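Local coordinates for uncharacterized protein Tm1679 (Thermotoga maritima, PDB 3H3E), which binds zinc and is a metallo-beta-lactamase-fold protein, probably a metal-dependent enzyme, whose substrate and reaction are not established, at residues I15-D20 with A259-E264; T231-H236 with M255-G260. The protein carries 2 engineered substitutions. All coordinates share one frame; numbering follows the deposited sequence.

Interaction 1: I15-D20 with A259-E264; sequences IHVLCD and AGLKLE
I15 and H16 pair with L263 and K262 as the antiparallel join between the first and last strands of one sheet in the metallo-beta-lactamase fold, with the last strand on the sheet's outer edge. The strand axes come within 4.8 Å at 166°. I15 and L263 form the hydrogen-bonded pair: I15 N reaches L263 O at 2.8 Å, and L263 N returns to I15 O. H16 and K262 follow as the non-hydrogen-bonded pair, and one step on V17 N takes L261 O at 2.9 Å. Two CA-H...O contacts, K262 CA to I15 O and H16 CA to L261 O, lie between these bonds. Beyond L261 the ladder stops: L18 and C19 turn to S34 of strand 34-37 in a classic beta bulge.

On the inner face I15 and L263 meet at their CB atoms, 4.2 Å apart, and L263 also packs on M255. V17 divides its two methyls. Its CG1, anti to the backbone N (chi1 174°), faces A259, whose exact placing against V17 is doubtful, while CG2 lies 4.1 Å from L261 CB. L261 in turn leans on V233 of strand 231-235, so this face is closed by the second sheet. D20, past the bulge, brings its CB to the backbone N of A259, and its OD1 accepts a weak hydrogen bond from the backbone N of H236.

The other face carries H16 and K262, side by side and pointing the same way. K262 is extended beyond CG, and its NZ runs on to a salt bridge with E264 of its own strand, although E264 is poorly ordered. The aliphatic part of K262 lies obliquely along the imidazole of H16, with K262 CG 3.7 Å from H16 NE2.

Interaction 2: T231-H236 with M255-G260; sequences TVVPCH and MDCYAG
C235 and C257 are joined by a disulfide, SG to SG 2.0 Å with a chi3 of 81°, and the packing is tightest around it. C257 turns its CB toward strand 231-235; with SG anti to the backbone N (chi1 -162°), the sulfur extends to C235 while CB settles 3.3 Å from P234 O. V233 fills in beside the bridge: its CG1 lies 4.1 Å from C257 CB, and its other methyl, CG2, is 3.9 Å from M255 CB. The backbone contributes one bond, M255 N to V232 O at 2.9 Å. It carries on the parallel pairing of strand 231-235 with the short edge strand 253-254, in one of the two large sheets of the metallo-beta-lactamase fold, just where the edge chain runs out into a loop. P234, lacking an N-H, places its CD 3.4 Å from M255 O instead.

At the other end of the packed part, the selenomethionine M255 bends at chi3, and its CG and SE pass obliquely over T231 CG2, with CG at 3.8 Å. The loose, solvent side begins at D256, which points away from the strand, its OD1 making a long, weak ion pair with K247, and Y258 turns outward to Q24.

In the fold
Interactions 1 and 2 have centres 8 Å apart and share A259 and G260, where the loop 255-260 hands the chain over to the last strand. Along the chain, strand 13-19 comes first, then strand 231-235, and finally the loop and strand 262-265. The C-terminal segment passes from the edge of one large sheet to the edge of the other, and the disulfide of interaction 2 ties it down midway. They touch at L261 with D256, and where D20 meets C235 and H236. The bound zinc lies about 12 Å from the D20 and C235 side chains, but H236, whose N bonds weakly to D20, probably borders a vacant second metal position with D73 and H74, as in the superfamily.

Interaction 1: I15-D20 with A259-E264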
ATOM      1  N   ILE A  15      13.985  -2.700  -3.814  1.00 36.70           N
ATOM      2  CA  ILE A  15      12.539  -2.566  -3.964  1.00 34.77           C
ATOM      3  C   ILE A  15      12.167  -2.434  -5.437  1.00 38.09           C
ATOM      4  O   ILE A  15      12.833  -1.712  -6.173  1.00 46.38           O
ATOM      5  CB  ILE A  15      12.029  -1.318  -3.249  1.00 31.23           C
ATOM      6  CG1 ILE A  15      12.201  -1.459  -1.744  1.00 28.99           C
ATOM      7  CG2 ILE A  15      10.570  -1.067  -3.579  1.00 25.77           C
ATOM      8  CD1 ILE A  15      11.772  -0.231  -0.989  1.00 22.02           C
ATOM      9  N   HIS A  16      11.110  -3.122  -5.868  1.00 28.18           N
ATOM     10  CA  HIS A  16      10.687  -3.064  -7.266  1.00 24.77           C
ATOM     11  C   HIS A  16       9.212  -2.782  -7.415  1.00 24.14           C
ATOM     12  O   HIS A  16       8.389  -3.515  -6.887  1.00 23.06           O
ATOM     13  CB  HIS A  16      10.971  -4.379  -7.975  1.00 17.67           C
ATOM     14  CG  HIS A  16      12.418  -4.624  -8.251  1.00 26.48           C
ATOM     15  ND1 HIS A  16      13.266  -5.188  -7.321  1.00 29.72           N
ATOM     16  CD2 HIS A  16      13.164  -4.404  -9.359  1.00 29.37           C
ATOM     17  CE1 HIS A  16      14.474  -5.304  -7.846  1.00 30.10           C
ATOM     18  NE2 HIS A  16      14.439  -4.835  -9.080  1.00 31.15           N
ATOM     19  N   VAL A  17       8.861  -1.741  -8.156  1.00 18.13           N
ATOM     20  CA  VAL A  17       7.454  -1.540  -8.432  1.00 21.65           C
ATOM     21  C   VAL A  17       7.072  -2.509  -9.544  1.00 25.35           C
ATOM     22  O   VAL A  17       7.606  -2.444 -10.631  1.00 29.53           O
ATOM     23  CB  VAL A  17       7.140  -0.083  -8.815  1.00 20.77           C
ATOM     24  CG1 VAL A  17       5.703   0.048  -9.235  1.00 20.38           C
ATOM     25  CG2 VAL A  17       7.396   0.818  -7.631  1.00 19.74           C
ATOM     26  N   LEU A  18       6.178  -3.443  -9.258  1.00 26.75           N
ATOM     27  CA  LEU A  18       5.830  -4.450 -10.249  1.00 17.48           C
ATOM     28  C   LEU A  18       4.522  -4.098 -10.929  1.00 13.99           C
ATOM     29  O   LEU A  18       4.227  -4.585 -12.001  1.00 19.58           O
ATOM     30  CB  LEU A  18       5.739  -5.832  -9.603  1.00 13.81           C
ATOM     31  CG  LEU A  18       7.016  -6.464  -9.048  1.00 15.86           C
ATOM     32  CD1 LEU A  18       6.736  -7.934  -8.798  1.00 17.27           C
ATOM     33  CD2 LEU A  18       8.195  -6.299 -10.012  1.00 16.56           C
ATOM     34  N   CYS A  19       3.725  -3.250 -10.297  1.00 23.27           N
ATOM     35  CA  CYS A  19       2.504  -2.768 -10.936  1.00 23.36           C
ATOM     36  C   CYS A  19       2.144  -1.365 -10.445  1.00 23.46           C
ATOM     37  O   CYS A  19       2.295  -1.044  -9.262  1.00 23.29           O
ATOM     38  CB  CYS A  19       1.348  -3.730 -10.696  1.00 27.40           C
ATOM     39  SG  CYS A  19      -0.209  -3.149 -11.369  1.00 25.45           S
ATOM     40  N   ASP A  20       1.705  -0.525 -11.373  1.00 18.48           N
ATOM     41  CA  ASP A  20       1.356   0.857 -11.070  1.00 21.18           C
ATOM     42  C   ASP A  20       0.634   1.425 -12.274  1.00 25.10           C
ATOM     43  O   ASP A  20       0.621   0.819 -13.339  1.00 27.00           O
ATOM     44  CB  ASP A  20       2.603   1.692 -10.781  1.00 21.95           C
ATOM     45  CG  ASP A  20       2.269   3.069 -10.265  1.00 25.65           C
ATOM     46  OD1 ASP A  20       1.587   3.149  -9.220  1.00 25.26           O
ATOM     47  OD2 ASP A  20       2.687   4.069 -10.894  1.00 29.29           O
ATOM     48  N   ALA A 259       5.859   1.545 -13.001  1.00 35.44           N
ATOM     49  CA  ALA A 259       6.005   0.087 -12.982  1.00 33.06           C
ATOM     50  C   ALA A 259       7.449  -0.415 -13.150  1.00 43.29           C
ATOM     51  O   ALA A 259       7.849  -1.377 -12.514  1.00 52.55           O
ATOM     52  CB  ALA A 259       5.088  -0.561 -13.999  1.00 27.45           C
ATOM     53  N   GLY A 260       8.254   0.214 -13.981  1.00 36.10           N
ATOM     54  CA  GLY A 260       9.641  -0.221 -14.005  1.00 43.99           C
ATOM     55  C   GLY A 260      10.482   0.007 -12.741  1.00 37.01           C
ATOM     56  O   GLY A 260      11.477  -0.679 -12.514  1.00 37.65           O
ATOM     57  N   LEU A 261      10.094   0.973 -11.917  1.00 28.46           N
ATOM     58  CA  LEU A 261      10.979   1.534 -10.886  1.00 25.62           C
ATOM     59  C   LEU A 261      11.703   0.560  -9.934  1.00 23.54           C
ATOM     60  O   LEU A 261      11.104  -0.331  -9.324  1.00 22.67           O
ATOM     61  CB  LEU A 261      10.217   2.582 -10.073  1.00 24.68           C
ATOM     62  CG  LEU A 261      11.000   3.337  -9.010  1.00 20.66           C
ATOM     63  CD1 LEU A 261      12.060   4.170  -9.683  1.00 24.43           C
ATOM     64  CD2 LEU A 261      10.077   4.214  -8.185  1.00 15.98           C
ATOM     65  N   LYS A 262      13.004   0.769  -9.802  1.00 27.01           N
ATOM     66  CA  LYS A 262      13.825   0.034  -8.857  1.00 32.27           C
ATOM     67  C   LYS A 262      14.500   0.997  -7.858  1.00 36.40           C
ATOM     68  O   LYS A 262      15.151   1.965  -8.256  1.00 39.49           O
ATOM     69  CB  LYS A 262      14.876  -0.783  -9.611  1.00 36.48           C
ATOM     70  CG  LYS A 262      15.898  -1.482  -8.716  1.00 46.49           C
ATOM     71  CD  LYS A 262      17.089  -2.003  -9.514  1.00 51.36           C
ATOM     72  CE  LYS A 262      18.208  -2.484  -8.594  1.00 61.05           C
ATOM     73  NZ  LYS A 262      19.460  -2.881  -9.333  1.00 68.98           N
ATOM     74  N   LEU A 263      14.338   0.731  -6.564  1.00 32.79           N
ATOM     75  CA  LEU A 263      14.968   1.537  -5.522  1.00 32.98           C
ATOM     76  C   LEU A 263      15.922   0.689  -4.696  1.00 40.53           C
ATOM     77  O   LEU A 263      15.599  -0.435  -4.337  1.00 42.61           O
ATOM     78  CB  LEU A 263      13.916   2.144  -4.590  1.00 23.50           C
ATOM     79  CG  LEU A 263      12.835   3.062  -5.157  1.00 18.17           C
ATOM     80  CD1 LEU A 263      11.618   3.073  -4.246  1.00 14.21           C
ATOM     81  CD2 LEU A 263      13.362   4.466  -5.379  1.00 16.32           C
ATOM     82  N   GLU A 264      17.095   1.231  -4.391  1.00 53.82           N
ATOM     83  CA  GLU A 264      18.078   0.524  -3.574  1.00 59.85           C
ATOM     84  C   GLU A 264      18.313   1.313  -2.302  1.00 57.24           C
ATOM     85  O   GLU A 264      18.415   2.532  -2.338  1.00 57.22           O
ATOM     86  CB  GLU A 264      19.383   0.322  -4.345  1.00 67.41           C
ATOM     87  CG  GLU A 264      20.212  -0.851  -3.852  1.00 79.97           C
ATOM     88  CD  GLU A 264      20.684  -1.753  -4.986  1.00 91.02           C
ATOM     89  OE1 GLU A 264      20.299  -1.494  -6.149  1.00 93.26           O
ATOM     90  OE2 GLU A 264      21.427  -2.724  -4.713  1.00 94.45           O
TER

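Interaction 2: T231-H236 with M255-G260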
ATOM      1  N   THR A 231      12.519  11.030   1.949  1.00 29.23           N
ATOM      2  CA  THR A 231      12.188  10.736   0.551  1.00 22.88           C
ATOM      3  C   THR A 231      10.774  10.206   0.443  1.00 24.21           C
ATOM      4  O   THR A 231      10.367   9.381   1.253  1.00 24.52           O
ATOM      5  CB  THR A 231      13.093   9.641  -0.025  1.00 19.74           C
ATOM      6  OG1 THR A 231      14.460   9.939   0.261  1.00 18.88           O
ATOM      7  CG2 THR A 231      12.909   9.506  -1.533  1.00 19.54           C
ATOM      8  N   VAL A 232      10.039  10.666  -0.569  1.00 22.30           N
ATOM      9  CA  VAL A 232       8.687  10.176  -0.834  1.00 20.96           C
ATOM     10  C   VAL A 232       8.514   9.735  -2.290  1.00 26.81           C
ATOM     11  O   VAL A 232       8.938  10.417  -3.214  1.00 31.48           O
ATOM     12  CB  VAL A 232       7.594  11.207  -0.447  1.00 20.67           C
ATOM     13  CG1 VAL A 232       6.207  10.633  -0.680  1.00 20.28           C
ATOM     14  CG2 VAL A 232       7.735  11.586   1.011  1.00 24.92           C
ATOM     15  N   VAL A 233       7.892   8.575  -2.465  1.00 27.45           N
ATOM     16  CA  VAL A 233       7.648   7.974  -3.765  1.00 23.30           C
ATOM     17  C   VAL A 233       6.155   7.662  -3.865  1.00 23.90           C
ATOM     18  O   VAL A 233       5.702   6.583  -3.461  1.00 17.06           O
ATOM     19  CB  VAL A 233       8.451   6.662  -3.900  1.00 21.34           C
ATOM     20  CG1 VAL A 233       8.357   6.101  -5.315  1.00 21.45           C
ATOM     21  CG2 VAL A 233       9.892   6.891  -3.502  1.00 19.23           C
ATOM     22  N   PRO A 234       5.375   8.617  -4.385  1.00 28.16           N
ATOM     23  CA  PRO A 234       3.910   8.509  -4.428  1.00 24.84           C
ATOM     24  C   PRO A 234       3.413   7.781  -5.671  1.00 26.26           C
ATOM     25  O   PRO A 234       3.725   8.197  -6.787  1.00 38.33           O
ATOM     26  CB  PRO A 234       3.455   9.977  -4.462  1.00 25.37           C
ATOM     27  CG  PRO A 234       4.721  10.816  -4.402  1.00 22.80           C
ATOM     28  CD  PRO A 234       5.834   9.934  -4.844  1.00 24.43           C
ATOM     29  N   CYS A 235       2.633   6.724  -5.479  1.00 23.58           N
ATOM     30  CA  CYS A 235       2.178   5.899  -6.592  1.00 27.23           C
ATOM     31  C   CYS A 235       0.662   5.835  -6.688  1.00 29.66           C
ATOM     32  O   CYS A 235      -0.026   6.360  -5.825  1.00 33.57           O
ATOM     33  CB  CYS A 235       2.692   4.478  -6.408  1.00 25.06           C
ATOM     34  SG  CYS A 235       4.412   4.351  -5.999  1.00 34.88           S
ATOM     35  N   HIS A 236       0.155   5.187  -7.740  1.00 28.15           N
ATOM     36  CA  HIS A 236      -1.213   4.659  -7.741  1.00 25.92           C
ATOM     37  C   HIS A 236      -2.261   5.752  -7.513  1.00 29.61           C
ATOM     38  O   HIS A 236      -2.330   6.723  -8.275  1.00 30.02           O
ATOM     39  CB  HIS A 236      -1.315   3.546  -6.679  1.00 25.19           C
ATOM     40  CG  HIS A 236      -2.574   2.735  -6.745  1.00 24.74           C
ATOM     41  ND1 HIS A 236      -3.158   2.357  -7.935  1.00 18.56           N
ATOM     42  CD2 HIS A 236      -3.347   2.208  -5.761  1.00 27.11           C
ATOM     43  CE1 HIS A 236      -4.249   1.649  -7.677  1.00 27.61           C
ATOM     44  NE2 HIS A 236      -4.389   1.547  -6.366  1.00 23.87           N
HETATM   45  N   MSE A 255      10.339  11.255  -5.607  1.00 31.62           N
HETATM   46  CA  MSE A 255      10.725  10.438  -6.753  1.00 32.34           C
HETATM   47  C   MSE A 255       9.495  10.058  -7.581  1.00 36.07           C
HETATM   48  O   MSE A 255       8.402   9.933  -7.045  1.00 39.27           O
HETATM   49  CB  MSE A 255      11.478   9.189  -6.279  1.00 26.08           C
HETATM   50  CG  MSE A 255      12.583   9.497  -5.284  1.00 26.83           C
HETATM   51 SE   MSE A 255      13.696   8.122  -5.064  1.00 31.59          SE
HETATM   52  CE  MSE A 255      14.166   7.887  -6.758  1.00 18.60           C
ATOM     53  N   ASP A 256       9.660   9.900  -8.891  1.00 41.44           N
ATOM     54  CA  ASP A 256       8.530   9.530  -9.733  1.00 41.90           C
ATOM     55  C   ASP A 256       8.301   8.028  -9.672  1.00 39.44           C
ATOM     56  O   ASP A 256       9.242   7.243  -9.758  1.00 43.71           O
ATOM     57  CB  ASP A 256       8.734  10.002 -11.171  1.00 53.21           C
ATOM     58  CG  ASP A 256       8.648  11.519 -11.308  1.00 65.89           C
ATOM     59  OD1 ASP A 256       7.889  12.157 -10.541  1.00 68.56           O
ATOM     60  OD2 ASP A 256       9.340  12.079 -12.185  1.00 69.19           O
ATOM     61  N   CYS A 257       7.048   7.635  -9.484  1.00 30.96           N
ATOM     62  CA  CYS A 257       6.709   6.229  -9.390  1.00 26.18           C
ATOM     63  C   CYS A 257       6.231   5.711 -10.735  1.00 32.10           C
ATOM     64  O   CYS A 257       5.470   6.378 -11.438  1.00 45.07           O
ATOM     65  CB  CYS A 257       5.639   6.009  -8.322  1.00 24.40           C
ATOM     66  SG  CYS A 257       5.474   4.293  -7.745  1.00 31.25           S
ATOM     67  N   TYR A 258       6.689   4.517 -11.089  1.00 28.44           N
ATOM     68  CA  TYR A 258       6.239   3.834 -12.297  1.00 25.56           C
ATOM     69  C   TYR A 258       6.556   2.347 -12.195  1.00 31.62           C
ATOM     70  O   TYR A 258       7.423   1.938 -11.402  1.00 27.34           O
ATOM     71  CB  TYR A 258       6.890   4.444 -13.544  1.00 27.42           C
ATOM     72  CG  TYR A 258       8.394   4.477 -13.477  1.00 26.52           C
ATOM     73  CD1 TYR A 258       9.055   5.566 -12.933  1.00 22.87           C
ATOM     74  CD2 TYR A 258       9.153   3.410 -13.941  1.00 28.97           C
ATOM     75  CE1 TYR A 258      10.428   5.591 -12.849  1.00 26.59           C
ATOM     76  CE2 TYR A 258      10.532   3.427 -13.860  1.00 26.56           C
ATOM     77  CZ  TYR A 258      11.161   4.523 -13.311  1.00 31.73           C
ATOM     78  OH  TYR A 258      12.532   4.559 -13.236  1.00 40.49           O
ATOM     79  N   ALA A 259       5.859   1.545 -13.001  1.00 35.44           N
ATOM     80  CA  ALA A 259       6.005   0.087 -12.982  1.00 33.06           C
ATOM     81  C   ALA A 259       7.449  -0.415 -13.150  1.00 43.29           C
ATOM     82  O   ALA A 259       7.849  -1.377 -12.514  1.00 52.55           O
ATOM     83  CB  ALA A 259       5.088  -0.561 -13.999  1.00 27.45           C
ATOM     84  N   GLY A 260       8.254   0.214 -13.981  1.00 36.10           N
ATOM     85  CA  GLY A 260       9.641  -0.221 -14.005  1.00 43.99           C
ATOM     86  C   GLY A 260      10.482   0.007 -12.741  1.00 37.01           C
ATOM     87  O   GLY A 260      11.477  -0.679 -12.514  1.00 37.65           O
TER